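Local coordinates for ferrichrome-binding protein (Bacillus subtilis subsp. subtilis, PDB 3G9Q) that binds iron(3+)-hydroxamate complexes such as ferrichrome and hands them to the membrane permease of the FhuCBGD ABC transporter, at residues A[16-21]-A[70-75]. Numbering follows the deposited sequence.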
loop_
_atom_site.group_PDB
_atom_site.type_symbol
_atom_site.label_atom_id
_atom_site.label_comp_id
_atom_site.label_asym_id
_atom_site.label_seq_id
_atom_site.Cartn_x
_atom_site.Cartn_y
_atom_site.Cartn_z
ATOM N N ARG A 16 -18.288 17.739 2.425
ATOM C CA ARG A 16 -17.128 18.096 1.610
ATOM C C ARG A 16 -15.830 17.932 2.390
ATOM O O ARG A 16 -15.515 18.745 3.258
ATOM C CB ARG A 16 -17.237 19.539 1.104
ATOM C CG ARG A 16 -18.466 19.848 0.243
ATOM C CD ARG A 16 -18.438 21.301 -0.180
ATOM N NE ARG A 16 -17.321 21.582 -1.083
ATOM C CZ ARG A 16 -17.339 21.315 -2.387
ATOM N NH1 ARG A 16 -16.290 21.590 -3.147
ATOM N NH2 ARG A 16 -18.415 20.781 -2.935
ATOM N N VAL A 17 -15.077 16.884 2.064
ATOM C CA VAL A 17 -13.814 16.594 2.734
ATOM C C VAL A 17 -12.591 16.780 1.837
ATOM O O VAL A 17 -12.550 16.299 0.707
ATOM C CB VAL A 17 -13.777 15.135 3.269
ATOM C CG1 VAL A 17 -12.448 14.870 3.953
ATOM C CG2 VAL A 17 -14.921 14.893 4.237
ATOM N N VAL A 18 -11.600 17.494 2.356
ATOM C CA VAL A 18 -10.350 17.712 1.645
ATOM C C VAL A 18 -9.311 16.872 2.393
ATOM O O VAL A 18 -9.067 17.078 3.594
ATOM C CB VAL A 18 -9.924 19.203 1.670
ATOM C CG1 VAL A 18 -8.520 19.362 1.098
ATOM C CG2 VAL A 18 -10.909 20.038 0.886
ATOM N N VAL A 19 -8.721 15.916 1.683
ATOM C CA VAL A 19 -7.731 15.018 2.260
ATOM C C VAL A 19 -6.333 15.381 1.796
ATOM O O VAL A 19 -6.002 15.190 0.634
ATOM C CB VAL A 19 -8.027 13.560 1.849
ATOM C CG1 VAL A 19 -7.045 12.618 2.508
ATOM C CG2 VAL A 19 -9.450 13.198 2.224
HETATM N N MSE A 20 -5.508 15.909 2.689
HETATM C CA MSE A 20 -4.153 16.275 2.293
HETATM C C MSE A 20 -3.142 15.138 2.487
HETATM O O MSE A 20 -1.990 15.229 2.046
HETATM C CB MSE A 20 -3.720 17.554 3.021
HETATM C CG MSE A 20 -4.229 18.836 2.343
HETATM SE SE MSE A 20 -4.370 20.390 3.522
HETATM C CE MSE A 20 -2.573 21.124 3.358
ATOM N N ALA A 21 -3.584 14.059 3.127
ATOM C CA ALA A 21 -2.738 12.883 3.347
ATOM C C ALA A 21 -3.086 11.837 2.289
ATOM O O ALA A 21 -3.967 11.010 2.503
ATOM C CB ALA A 21 -2.985 12.315 4.741
ATOM N N LEU A 70 -12.343 25.257 -1.982
ATOM C CA LEU A 70 -13.127 24.027 -1.993
ATOM C C LEU A 70 -14.067 24.015 -0.781
ATOM O O LEU A 70 -14.776 23.029 -0.546
ATOM C CB LEU A 70 -12.180 22.809 -1.941
ATOM C CG LEU A 70 -11.160 22.533 -3.063
ATOM C CD1 LEU A 70 -10.055 21.673 -2.536
ATOM C CD2 LEU A 70 -11.836 21.868 -4.251
ATOM N N ASN A 71 -14.082 25.129 -0.040
ATOM C CA ASN A 71 -14.871 25.289 1.200
ATOM C C ASN A 71 -15.278 23.951 1.821
ATOM O O ASN A 71 -16.421 23.516 1.718
ATOM C CB ASN A 71 -16.103 26.213 0.997
ATOM C CG ASN A 71 -17.073 25.723 -0.089
ATOM O OD1 ASN A 71 -18.261 25.509 0.177
ATOM N ND2 ASN A 71 -16.574 25.574 -1.319
ATOM N N PRO A 72 -14.321 23.279 2.481
ATOM C CA PRO A 72 -14.580 21.986 3.113
ATOM C C PRO A 72 -15.204 22.095 4.490
ATOM O O PRO A 72 -15.052 23.112 5.175
ATOM C CB PRO A 72 -13.193 21.369 3.182
ATOM C CG PRO A 72 -12.357 22.556 3.535
ATOM C CD PRO A 72 -12.885 23.616 2.580
ATOM N N ASP A 73 -15.906 21.037 4.882
ATOM C CA ASP A 73 -16.525 20.984 6.196
ATOM C C ASP A 73 -15.673 20.081 7.091
ATOM O O ASP A 73 -15.992 19.848 8.256
ATOM C CB ASP A 73 -17.993 20.484 6.126
ATOM C CG ASP A 73 -18.144 19.119 5.447
ATOM O OD1 ASP A 73 -17.269 18.246 5.614
ATOM O OD2 ASP A 73 -19.163 18.907 4.764
ATOM N N LEU A 74 -14.581 19.581 6.524
ATOM C CA LEU A 74 -13.642 18.725 7.240
ATOM C C LEU A 74 -12.315 18.570 6.466
ATOM O O LEU A 74 -12.313 18.329 5.251
ATOM C CB LEU A 74 -14.249 17.339 7.503
ATOM C CG LEU A 74 -13.318 16.335 8.187
ATOM C CD1 LEU A 74 -13.219 16.648 9.669
ATOM C CD2 LEU A 74 -13.859 14.934 7.980
ATOM N N ILE A 75 -11.197 18.715 7.184
ATOM C CA ILE A 75 -9.856 18.591 6.610
ATOM C C ILE A 75 -9.060 17.495 7.288
ATOM O O ILE A 75 -9.055 17.391 8.511
ATOM C CB ILE A 75 -9.029 19.876 6.780
ATOM C CG1 ILE A 75 -9.664 21.003 6.000
ATOM C CG2 ILE A 75 -7.621 19.660 6.251
ATOM C CD1 ILE A 75 -9.765 20.854 4.459
#
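Arg16 and Asp73 meet where two neighbouring parallel strands begin, 17-19 and 74-78, the central pair of a four-stranded parallel sheet in the N-terminal lobe of this FhuD-type binding protein. The pairing illustrates how polar groups can secure the start of a parallel ladder while aliphatic side chains pack on the two faces beside it. Asp73 turns its carboxylate back to the Arg16 backbone, with CG between its own N and carbonyl carbon (chi1 56°), and OD2 accepts a hydrogen bond from Arg16 N, 2.8 Å away and above the carboxylate plane. In return, Asp73 N donates to Arg16 O, in the carbonyl plane, also at 2.8 Å. Lys15 N adds a weak bond to OD2. The Arg16 side chain heads for the turn instead: its chain bends at chi3 (66°), presenting the guanidinium edge to Leu70 O, which lies nearly in the plane of the group and accepts a hydrogen bond from NE at 3.0 Å, with a weak one from NH1. Replacing Arg16 by a leucine would probably leave Leu70 O without these two donors and the turn before the strand less firmly tied to its neighbour. Farther along, Val18 N bonds to Leu74 O at 3.1 Å, almost straight, and the side chains pair by sheet face. Val17 and Leu74 run side by side on one face, CG2 against CD2. On the other, Val18 and Ile75 also point the same way, while Pro72 comes up obliquely to set its CB 3.5 Å from Val18 CG2. Val67 of helix 64-68 packs against Val18, Pro72 and Ile75 on this face. Leu70 completes the cluster around the same valine branch, its CD1 standing 3.9 Å from Val18 CG2.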